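Charybdin (Charybdis maritima, PDB 2B7U) is a plant protein of the ribosome-inactivating protein family, a single chain that pairs a mixed beta sheet with a bundle of helices. Local coordinates at residues A[160-163]-A[164-168]; A[190-193]-A[194-198]; A[203-206]-A[207-210]. All coordinates share one frame; numbering follows the deposited sequence.

How the interactions relate
Following the chain from the N terminus, interaction 1 comes first, on the long helix 151-170, its centre about 5 Å from the centre of the chain. Interaction 2 covers the entry and most of helix 192-199, and interaction 3 lies on the next helix, 202-214. Each contact is local and closes one or two helical turns, not a long loop. They run in series; none nests in or crosses another. Interactions 1 and 2 touch where Q163 OE1 packs 3.7 Å from L190 CD2. Interactions 2 and 3 touch where D197 O lies 3.3 Å from F205 CE1. The packing between them connects helix 151-170, through helix 192-199, to helix 202-214.

Interaction 1: residues A[160-163]-A[164-168]; sequences VVSQ and MFCEA
V160 and M164 lie side by side and point the same way, one turn apart on helix 151-170. V160 CG1 meets the sulfur, M164 SD, at 3.8 Å. CG1 stands opposite the backbone N (chi1 170°), which places it on the carbonyl side, facing the next turn. V161 CG1 makes a looser apolar contact with F165 CD2, 4.2 Å away. The ring of F165 turns its edge to the backbone, and V161 O lies near the ring plane, 3.5 Å from F165 CD2. Q163 and E167 meet at a slant. Their amide and carboxylate planes are 27° apart, and Q163 OE1 rests 3.7 Å from E167 CG. The amide end has another partner: Q163 NE2 bonds to E199.

The backbone starts as an alpha helix, with M164 N bonded to V160 O and F165 N to V161 O. It then widens into a pi-type turn. E167 N bonds to S162 O at 2.9 Å, while C166 N makes a weak bond to the same oxygen. A168 N reaches Q163 O. The chemistry divides. V161 and F165 pack the helix against L60 and L62 of strand 56-64. E167 OE2, in a buried setting, is held by both the Y117 hydroxyl and the R170 salt bridge, which fixes the carboxylate's place.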
ATOM      1  N   VAL A 160       8.889  -1.492  -5.435  1.00 13.27           N
ATOM      2  CA  VAL A 160       8.501  -0.318  -6.194  1.00 12.99           C
ATOM      3  C   VAL A 160       6.969  -0.213  -6.295  1.00 13.04           C
ATOM      4  O   VAL A 160       6.381   0.852  -6.063  1.00 13.01           O
ATOM      5  CB  VAL A 160       9.162  -0.331  -7.607  1.00 13.45           C
ATOM      6  CG1 VAL A 160       8.584   0.747  -8.470  1.00 13.82           C
ATOM      7  CG2 VAL A 160      10.662  -0.161  -7.462  1.00 13.87           C
ATOM      8  N   VAL A 161       6.300  -1.317  -6.625  1.00 13.91           N
ATOM      9  CA  VAL A 161       4.851  -1.287  -6.702  1.00 14.59           C
ATOM     10  C   VAL A 161       4.211  -0.977  -5.335  1.00 14.64           C
ATOM     11  O   VAL A 161       3.307  -0.132  -5.217  1.00 14.70           O
ATOM     12  CB  VAL A 161       4.313  -2.605  -7.260  1.00 14.90           C
ATOM     13  CG1 VAL A 161       2.803  -2.674  -7.091  1.00 17.07           C
ATOM     14  CG2 VAL A 161       4.749  -2.785  -8.715  1.00 16.08           C
ATOM     15  N   SER A 162       4.687  -1.619  -4.286  1.00 13.82           N
ATOM     16  CA  SER A 162       4.158  -1.363  -2.941  1.00 14.03           C
ATOM     17  C   SER A 162       4.322   0.103  -2.555  1.00 13.45           C
ATOM     18  O   SER A 162       3.389   0.699  -1.996  1.00 14.38           O
ATOM     19  CB  SER A 162       4.838  -2.261  -1.921  1.00 15.55           C
ATOM     20  OG  SER A 162       4.207  -2.130  -0.651  1.00 19.65           O
ATOM     21  N   GLN A 163       5.492   0.690  -2.805  1.00 12.39           N
ATOM     22  CA  GLN A 163       5.730   2.073  -2.438  1.00 12.59           C
ATOM     23  C   GLN A 163       4.860   3.006  -3.259  1.00 12.29           C
ATOM     24  O   GLN A 163       4.161   3.877  -2.728  1.00 12.60           O
ATOM     25  CB  GLN A 163       7.193   2.437  -2.584  1.00 12.42           C
ATOM     26  CG  GLN A 163       8.105   1.782  -1.578  1.00 14.17           C
ATOM     27  CD  GLN A 163       7.942   2.374  -0.208  1.00 14.49           C
ATOM     28  OE1 GLN A 163       7.582   3.544  -0.067  1.00 14.39           O
ATOM     29  NE2 GLN A 163       8.173   1.561   0.832  1.00 17.23           N
ATOM     30  N   MET A 164       4.866   2.825  -4.568  1.00 12.69           N
ATOM     31  CA  MET A 164       4.193   3.791  -5.419  1.00 13.26           C
ATOM     32  C   MET A 164       2.691   3.669  -5.496  1.00 13.04           C
ATOM     33  O   MET A 164       2.021   4.616  -5.936  1.00 14.20           O
ATOM     34  CB  MET A 164       4.811   3.767  -6.828  1.00 12.47           C
ATOM     35  CG  MET A 164       6.263   4.100  -6.796  1.00 12.44           C
ATOM     36  SD  MET A 164       7.061   4.221  -8.432  1.00 16.47           S
ATOM     37  CE  MET A 164       6.430   5.799  -8.999  1.00 18.39           C
ATOM     38  N   PHE A 165       2.137   2.535  -5.069  1.00 13.43           N
ATOM     39  CA  PHE A 165       0.677   2.384  -5.039  1.00 13.85           C
ATOM     40  C   PHE A 165       0.161   2.240  -3.623  1.00 15.51           C
ATOM     41  O   PHE A 165      -0.685   3.030  -3.210  1.00 18.04           O
ATOM     42  CB  PHE A 165       0.245   1.295  -6.006  1.00 15.30           C
ATOM     43  CG  PHE A 165       0.533   1.680  -7.419  1.00 14.41           C
ATOM     44  CD1 PHE A 165      -0.321   2.538  -8.081  1.00 17.55           C
ATOM     45  CD2 PHE A 165       1.702   1.307  -8.031  1.00 16.44           C
ATOM     46  CE1 PHE A 165      -0.056   2.980  -9.360  1.00 17.64           C
ATOM     47  CE2 PHE A 165       1.994   1.751  -9.324  1.00 18.47           C
ATOM     48  CZ  PHE A 165       1.107   2.586  -9.995  1.00 17.70           C
ATOM     49  N   CYS A 166       0.716   1.333  -2.845  1.00 14.68           N
ATOM     50  CA  CYS A 166       0.169   1.134  -1.477  1.00 16.02           C
ATOM     51  C   CYS A 166       0.537   2.287  -0.527  1.00 15.23           C
ATOM     52  O   CYS A 166      -0.347   2.893   0.105  1.00 14.37           O
ATOM     53  CB  CYS A 166       0.571  -0.188  -0.911  1.00 15.68           C
ATOM     54  SG  CYS A 166       0.067  -1.558  -2.026  1.00 21.38           S
ATOM     55  N   GLU A 167       1.817   2.618  -0.422  1.00 14.44           N
ATOM     56  CA  GLU A 167       2.191   3.670   0.496  1.00 14.37           C
ATOM     57  C   GLU A 167       1.668   5.036   0.020  1.00 14.34           C
ATOM     58  O   GLU A 167       1.254   5.875   0.813  1.00 13.32           O
ATOM     59  CB  GLU A 167       3.692   3.716   0.702  1.00 14.48           C
ATOM     60  CG  GLU A 167       4.318   2.403   1.122  1.00 15.37           C
ATOM     61  CD  GLU A 167       3.865   1.889   2.457  1.00 18.72           C
ATOM     62  OE1 GLU A 167       3.143   2.617   3.188  1.00 17.46           O
ATOM     63  OE2 GLU A 167       4.209   0.730   2.792  1.00 21.77           O
ATOM     64  N   ALA A 168       1.716   5.291  -1.287  1.00 13.70           N
ATOM     65  CA  ALA A 168       1.143   6.530  -1.838  1.00 13.67           C
ATOM     66  C   ALA A 168      -0.356   6.650  -1.552  1.00 13.50           C
ATOM     67  O   ALA A 168      -0.852   7.735  -1.238  1.00 14.60           O
ATOM     68  CB  ALA A 168       1.407   6.608  -3.339  1.00 14.84           C
TER

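Interaction 2: residues A[190-193]-A[194-198]; sequences LPQW and MQNDL
P191 and M194 meet at the first turn of helix 192-199, where P191 is the N-cap residue and its carbonyl oxygen takes weak bonds from M194 N and Q195 N. N196 N bonds to Q192 O at 2.8 Å. W193 O takes D197 N in the alpha-helical manner and, weakly, L198 N, the bond of the wider pi-type turn.

M194 CG sits over the six-membered ring of W193, 3.8 Å from its centroid and 14° off the normal, a CH-pi contact. M194 SD lies obliquely, 5.0 Å from the same centroid, as the Met-aromatic contact. W193 holds its CG between the backbone N and the carbonyl carbon (chi1 77°), folding the indole across M194. M194 SD lies 3.7 Å from P191 CD, and the extended chain carries CE to 3.4 Å from W193 CZ2. W193 and L198 lie side by side.

Around the turn, M194 packs on I174 of helix 172-180, and W193 stacks with the ring of Y226. D197 OD2 accepts a bond from Y226 N. A bound MES molecule lies about 4 Å from the W193 side chain. At the far end of the indole, W193 CZ3 touches L198 CD1 at 3.6 Å.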
ATOM      1  N   LEU A 190      12.937   7.924  -1.669  1.00 26.77           N
ATOM      2  CA  LEU A 190      11.945   8.192  -0.639  1.00 25.35           C
ATOM      3  C   LEU A 190      12.659   8.848   0.540  1.00 23.65           C
ATOM      4  O   LEU A 190      13.609   8.274   1.045  1.00 23.05           O
ATOM      5  CB  LEU A 190      11.334   6.870  -0.197  1.00 25.08           C
ATOM      6  CG  LEU A 190      10.299   6.901   0.927  1.00 26.95           C
ATOM      7  CD1 LEU A 190       8.939   7.331   0.404  1.00 27.61           C
ATOM      8  CD2 LEU A 190      10.216   5.541   1.571  1.00 26.23           C
ATOM      9  N   PRO A 191      12.216  10.047   0.977  1.00 21.91           N
ATOM     10  CA  PRO A 191      12.810  10.657   2.166  1.00 21.93           C
ATOM     11  C   PRO A 191      12.674   9.753   3.388  1.00 21.51           C
ATOM     12  O   PRO A 191      11.650   9.117   3.557  1.00 20.89           O
ATOM     13  CB  PRO A 191      12.000  11.942   2.345  1.00 21.62           C
ATOM     14  CG  PRO A 191      11.469  12.238   0.984  1.00 22.13           C
ATOM     15  CD  PRO A 191      11.189  10.922   0.384  1.00 22.51           C
ATOM     16  N   GLN A 192      13.701   9.707   4.231  1.00 22.05           N
ATOM     17  CA  GLN A 192      13.699   8.807   5.384  1.00 22.12           C
ATOM     18  C   GLN A 192      12.520   9.084   6.320  1.00 20.34           C
ATOM     19  O   GLN A 192      11.962   8.155   6.909  1.00 19.98           O
ATOM     20  CB  GLN A 192      15.032   8.889   6.154  1.00 22.73           C
ATOM     21  CG  GLN A 192      15.215   7.742   7.158  1.00 25.11           C
ATOM     22  CD  GLN A 192      16.658   7.583   7.630  1.00 25.87           C
ATOM     23  OE1 GLN A 192      17.105   6.469   7.942  1.00 33.65           O
ATOM     24  NE2 GLN A 192      17.383   8.689   7.696  1.00 25.86           N
ATOM     25  N   TRP A 193      12.116  10.343   6.457  1.00 19.20           N
ATOM     26  CA  TRP A 193      11.011  10.657   7.361  1.00 19.12           C
ATOM     27  C   TRP A 193       9.702  10.015   6.895  1.00 18.70           C
ATOM     28  O   TRP A 193       8.850   9.622   7.708  1.00 18.86           O
ATOM     29  CB  TRP A 193      10.864  12.159   7.559  1.00 19.38           C
ATOM     30  CG  TRP A 193      10.226  12.962   6.467  1.00 18.88           C
ATOM     31  CD1 TRP A 193      10.863  13.614   5.438  1.00 19.87           C
ATOM     32  CD2 TRP A 193       8.836  13.241   6.318  1.00 18.20           C
ATOM     33  NE1 TRP A 193       9.938  14.273   4.663  1.00 20.50           N
ATOM     34  CE2 TRP A 193       8.688  14.067   5.186  1.00 20.21           C
ATOM     35  CE3 TRP A 193       7.695  12.875   7.032  1.00 19.50           C
ATOM     36  CZ2 TRP A 193       7.445  14.523   4.759  1.00 19.92           C
ATOM     37  CZ3 TRP A 193       6.469  13.345   6.607  1.00 19.50           C
ATOM     38  CH2 TRP A 193       6.356  14.151   5.482  1.00 19.52           C
ATOM     39  N   MET A 194       9.531   9.924   5.578  1.00 16.99           N
ATOM     40  CA  MET A 194       8.354   9.260   5.010  1.00 17.12           C
ATOM     41  C   MET A 194       8.391   7.754   5.272  1.00 17.25           C
ATOM     42  O   MET A 194       7.353   7.138   5.519  1.00 16.74           O
ATOM     43  CB  MET A 194       8.224   9.565   3.519  1.00 16.83           C
ATOM     44  CG  MET A 194       7.915  10.997   3.262  1.00 16.47           C
ATOM     45  SD  MET A 194       7.659  11.378   1.523  1.00 19.31           S
ATOM     46  CE  MET A 194       7.510  13.164   1.650  1.00 20.95           C
ATOM     47  N   GLN A 195       9.561   7.138   5.224  1.00 18.21           N
ATOM     48  CA  GLN A 195       9.668   5.737   5.656  1.00 20.25           C
ATOM     49  C   GLN A 195       9.383   5.560   7.158  1.00 20.50           C
ATOM     50  O   GLN A 195       8.523   4.765   7.596  1.00 21.32           O
ATOM     51  CB  GLN A 195      11.061   5.201   5.338  1.00 19.91           C
ATOM     52  CG  GLN A 195      11.225   3.749   5.749  1.00 22.68           C
ATOM     53  CD  GLN A 195      12.654   3.300   5.685  1.00 23.45           C
ATOM     54  OE1 GLN A 195      13.531   3.891   6.317  1.00 30.06           O
ATOM     55  NE2 GLN A 195      12.905   2.255   4.931  1.00 27.67           N
ATOM     56  N   ASN A 196      10.080   6.319   7.984  1.00 19.29           N
ATOM     57  CA  ASN A 196      10.105   6.030   9.404  1.00 19.80           C
ATOM     58  C   ASN A 196       8.992   6.673  10.218  1.00 19.14           C
ATOM     59  O   ASN A 196       8.533   6.126  11.260  1.00 20.81           O
ATOM     60  CB  ASN A 196      11.434   6.486   9.995  1.00 19.82           C
ATOM     61  CG  ASN A 196      12.619   5.714   9.482  1.00 23.97           C
ATOM     62  OD1 ASN A 196      13.765   6.166   9.617  1.00 28.92           O
ATOM     63  ND2 ASN A 196      12.377   4.546   8.924  1.00 24.94           N
ATOM     64  N   ASP A 197       8.615   7.882   9.834  1.00 17.45           N
ATOM     65  CA  ASP A 197       7.578   8.600  10.563  1.00 17.13           C
ATOM     66  C   ASP A 197       6.198   8.226  10.027  1.00 16.33           C
ATOM     67  O   ASP A 197       5.239   8.159  10.793  1.00 16.79           O
ATOM     68  CB  ASP A 197       7.745  10.117  10.493  1.00 17.02           C
ATOM     69  CG  ASP A 197       9.118  10.596  10.924  1.00 20.71           C
ATOM     70  OD1 ASP A 197      10.064   9.769  11.044  1.00 25.39           O
ATOM     71  OD2 ASP A 197       9.257  11.827  11.077  1.00 20.96           O
ATOM     72  N   LEU A 198       6.085   8.034   8.714  1.00 15.22           N
ATOM     73  CA  LEU A 198       4.790   7.721   8.115  1.00 13.98           C
ATOM     74  C   LEU A 198       4.564   6.235   7.925  1.00 14.23           C
ATOM     75  O   LEU A 198       3.725   5.646   8.601  1.00 14.00           O
ATOM     76  CB  LEU A 198       4.618   8.449   6.782  1.00 13.75           C
ATOM     77  CG  LEU A 198       4.665   9.975   6.861  1.00 13.62           C
ATOM     78  CD1 LEU A 198       4.397  10.582   5.494  1.00 14.30           C
ATOM     79  CD2 LEU A 198       3.653  10.508   7.870  1.00 14.90           C
TER

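Interaction 3: residues A[203-206]-A[207-210]; sequences VRFS and FMIL
M208 and R204 lie side by side on helix 202-214, one turn apart, with their side chains pointing the same way. The methionine can be followed outward. Its CB lies 3.7 Å from both R204 O and F205 O, so it starts against the backbone of the preceding turn. M208 CG comes closer to R204 O, at 3.3 Å. With chi1 at -64°, CG lies anti to its own carbonyl carbon and is directed back at that turn. From CG the chain runs extended. M208 SD then meets the edge of the F205 ring, near the ring plane and 4.2 Å from F205 CD2. The methyl, CE, is modelled obliquely beside the R204 guanidinium, implausibly close to NH1, and the detail of that approach is doubtful. The arginine chain bends at chi2 and chi3 and runs alongside the methionine.

Beneath the side chains the backbone is a regular alpha helix. M208 N bonds to R204 O at 2.9 Å, and L210 N to S206 O with an N-H...O angle of 170°. S206 OG bonds to W202 O and E244 N, tying the helix to a later loop. R204, F205 and M208 all pack on Q223 of strand 223-225. I209 lies against L236 and L237 of helix 233-237, and both I209 and L210 touch L40 of strand 38-40.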
ATOM      1  N   VAL A 203      -0.509   1.898  10.708  1.00 13.09           N
ATOM      2  CA  VAL A 203      -1.430   1.071  11.479  1.00 13.04           C
ATOM      3  C   VAL A 203      -1.723   1.781  12.804  1.00 13.32           C
ATOM      4  O   VAL A 203      -2.887   1.920  13.221  1.00 13.37           O
ATOM      5  CB  VAL A 203      -0.840  -0.348  11.703  1.00 13.54           C
ATOM      6  CG1 VAL A 203      -1.663  -1.092  12.680  1.00 13.57           C
ATOM      7  CG2 VAL A 203      -0.742  -1.065  10.380  1.00 15.11           C
ATOM      8  N   ARG A 204      -0.668   2.227  13.484  1.00 12.63           N
ATOM      9  CA  ARG A 204      -0.812   2.928  14.773  1.00 13.57           C
ATOM     10  C   ARG A 204      -1.583   4.253  14.626  1.00 12.47           C
ATOM     11  O   ARG A 204      -2.481   4.563  15.418  1.00 12.70           O
ATOM     12  CB  ARG A 204       0.558   3.225  15.354  1.00 16.32           C
ATOM     13  CG  ARG A 204       1.257   2.105  16.043  1.00 21.77           C
ATOM     14  CD  ARG A 204       2.143   2.706  17.168  1.00 28.04           C
ATOM     15  NE  ARG A 204       2.964   3.790  16.636  1.00 30.67           N
ATOM     16  CZ  ARG A 204       3.104   5.019  17.146  1.00 31.48           C
ATOM     17  NH1 ARG A 204       2.530   5.403  18.282  1.00 34.48           N
ATOM     18  NH2 ARG A 204       3.875   5.886  16.516  1.00 31.73           N
ATOM     19  N   PHE A 205      -1.234   5.062  13.627  1.00 11.86           N
ATOM     20  CA  PHE A 205      -1.934   6.325  13.392  1.00 11.93           C
ATOM     21  C   PHE A 205      -3.408   6.098  13.048  1.00 11.53           C
ATOM     22  O   PHE A 205      -4.286   6.848  13.521  1.00 11.27           O
ATOM     23  CB  PHE A 205      -1.279   7.087  12.227  1.00 11.88           C
ATOM     24  CG  PHE A 205       0.089   7.674  12.519  1.00 12.69           C
ATOM     25  CD1 PHE A 205       0.853   8.184  11.462  1.00 13.13           C
ATOM     26  CD2 PHE A 205       0.598   7.758  13.791  1.00 12.89           C
ATOM     27  CE1 PHE A 205       2.094   8.775  11.704  1.00 12.92           C
ATOM     28  CE2 PHE A 205       1.854   8.352  14.025  1.00 13.71           C
ATOM     29  CZ  PHE A 205       2.572   8.854  12.976  1.00 13.85           C
ATOM     30  N   SER A 206      -3.701   5.097  12.232  1.00 11.74           N
ATOM     31  CA  SER A 206      -5.102   4.806  11.891  1.00 11.34           C
ATOM     32  C   SER A 206      -5.878   4.506  13.160  1.00 11.65           C
ATOM     33  O   SER A 206      -6.990   4.995  13.320  1.00 12.43           O
ATOM     34  CB  SER A 206      -5.197   3.619  10.942  1.00 11.72           C
ATOM     35  OG  SER A 206      -4.683   3.971   9.661  1.00 11.76           O
ATOM     36  N   PHE A 207      -5.298   3.687  14.026  1.00 12.04           N
ATOM     37  CA  PHE A 207      -5.949   3.329  15.277  1.00 12.40           C
ATOM     38  C   PHE A 207      -6.173   4.555  16.146  1.00 12.64           C
ATOM     39  O   PHE A 207      -7.264   4.760  16.707  1.00 11.62           O
ATOM     40  CB  PHE A 207      -5.113   2.316  16.057  1.00 13.18           C
ATOM     41  CG  PHE A 207      -5.749   1.915  17.353  1.00 14.11           C
ATOM     42  CD1 PHE A 207      -5.372   2.530  18.527  1.00 17.04           C
ATOM     43  CD2 PHE A 207      -6.785   0.983  17.363  1.00 17.20           C
ATOM     44  CE1 PHE A 207      -5.997   2.197  19.731  1.00 17.76           C
ATOM     45  CE2 PHE A 207      -7.399   0.638  18.565  1.00 18.09           C
ATOM     46  CZ  PHE A 207      -6.995   1.249  19.732  1.00 17.42           C
ATOM     47  N   MET A 208      -5.130   5.375  16.318  1.00 12.61           N
ATOM     48  CA  MET A 208      -5.288   6.585  17.148  1.00 13.56           C
ATOM     49  C   MET A 208      -6.430   7.478  16.665  1.00 12.64           C
ATOM     50  O   MET A 208      -7.184   8.075  17.459  1.00 13.55           O
ATOM     51  CB  MET A 208      -4.009   7.441  17.163  1.00 14.72           C
ATOM     52  CG  MET A 208      -2.841   6.798  17.779  1.00 16.05           C
ATOM     53  SD  MET A 208      -1.376   7.843  17.527  1.00 17.91           S
ATOM     54  CE  MET A 208      -0.157   6.664  18.000  1.00 20.98           C
ATOM     55  N   ILE A 209      -6.523   7.633  15.353  1.00 11.26           N
ATOM     56  CA  ILE A 209      -7.539   8.502  14.722  1.00 11.06           C
ATOM     57  C   ILE A 209      -8.938   7.929  14.931  1.00 11.39           C
ATOM     58  O   ILE A 209      -9.830   8.645  15.406  1.00 11.04           O
ATOM     59  CB  ILE A 209      -7.237   8.688  13.239  1.00 12.27           C
ATOM     60  CG1 ILE A 209      -5.959   9.538  13.092  1.00 10.75           C
ATOM     61  CG2 ILE A 209      -8.406   9.355  12.504  1.00 13.30           C
ATOM     62  CD1 ILE A 209      -5.337   9.386  11.750  1.00 14.37           C
ATOM     63  N   LEU A 210      -9.145   6.650  14.632  1.00 11.46           N
ATOM     64  CA  LEU A 210     -10.480   6.077  14.787  1.00 11.52           C
ATOM     65  C   LEU A 210     -10.854   5.915  16.262  1.00 12.33           C
ATOM     66  O   LEU A 210     -12.004   6.099  16.627  1.00 12.70           O
ATOM     67  CB  LEU A 210     -10.588   4.745  14.073  1.00 12.40           C
ATOM     68  CG  LEU A 210     -10.487   4.831  12.565  1.00 13.14           C
ATOM     69  CD1 LEU A 210     -10.795   3.482  11.965  1.00 15.23           C
ATOM     70  CD2 LEU A 210     -11.434   5.891  11.999  1.00 14.36           C
TER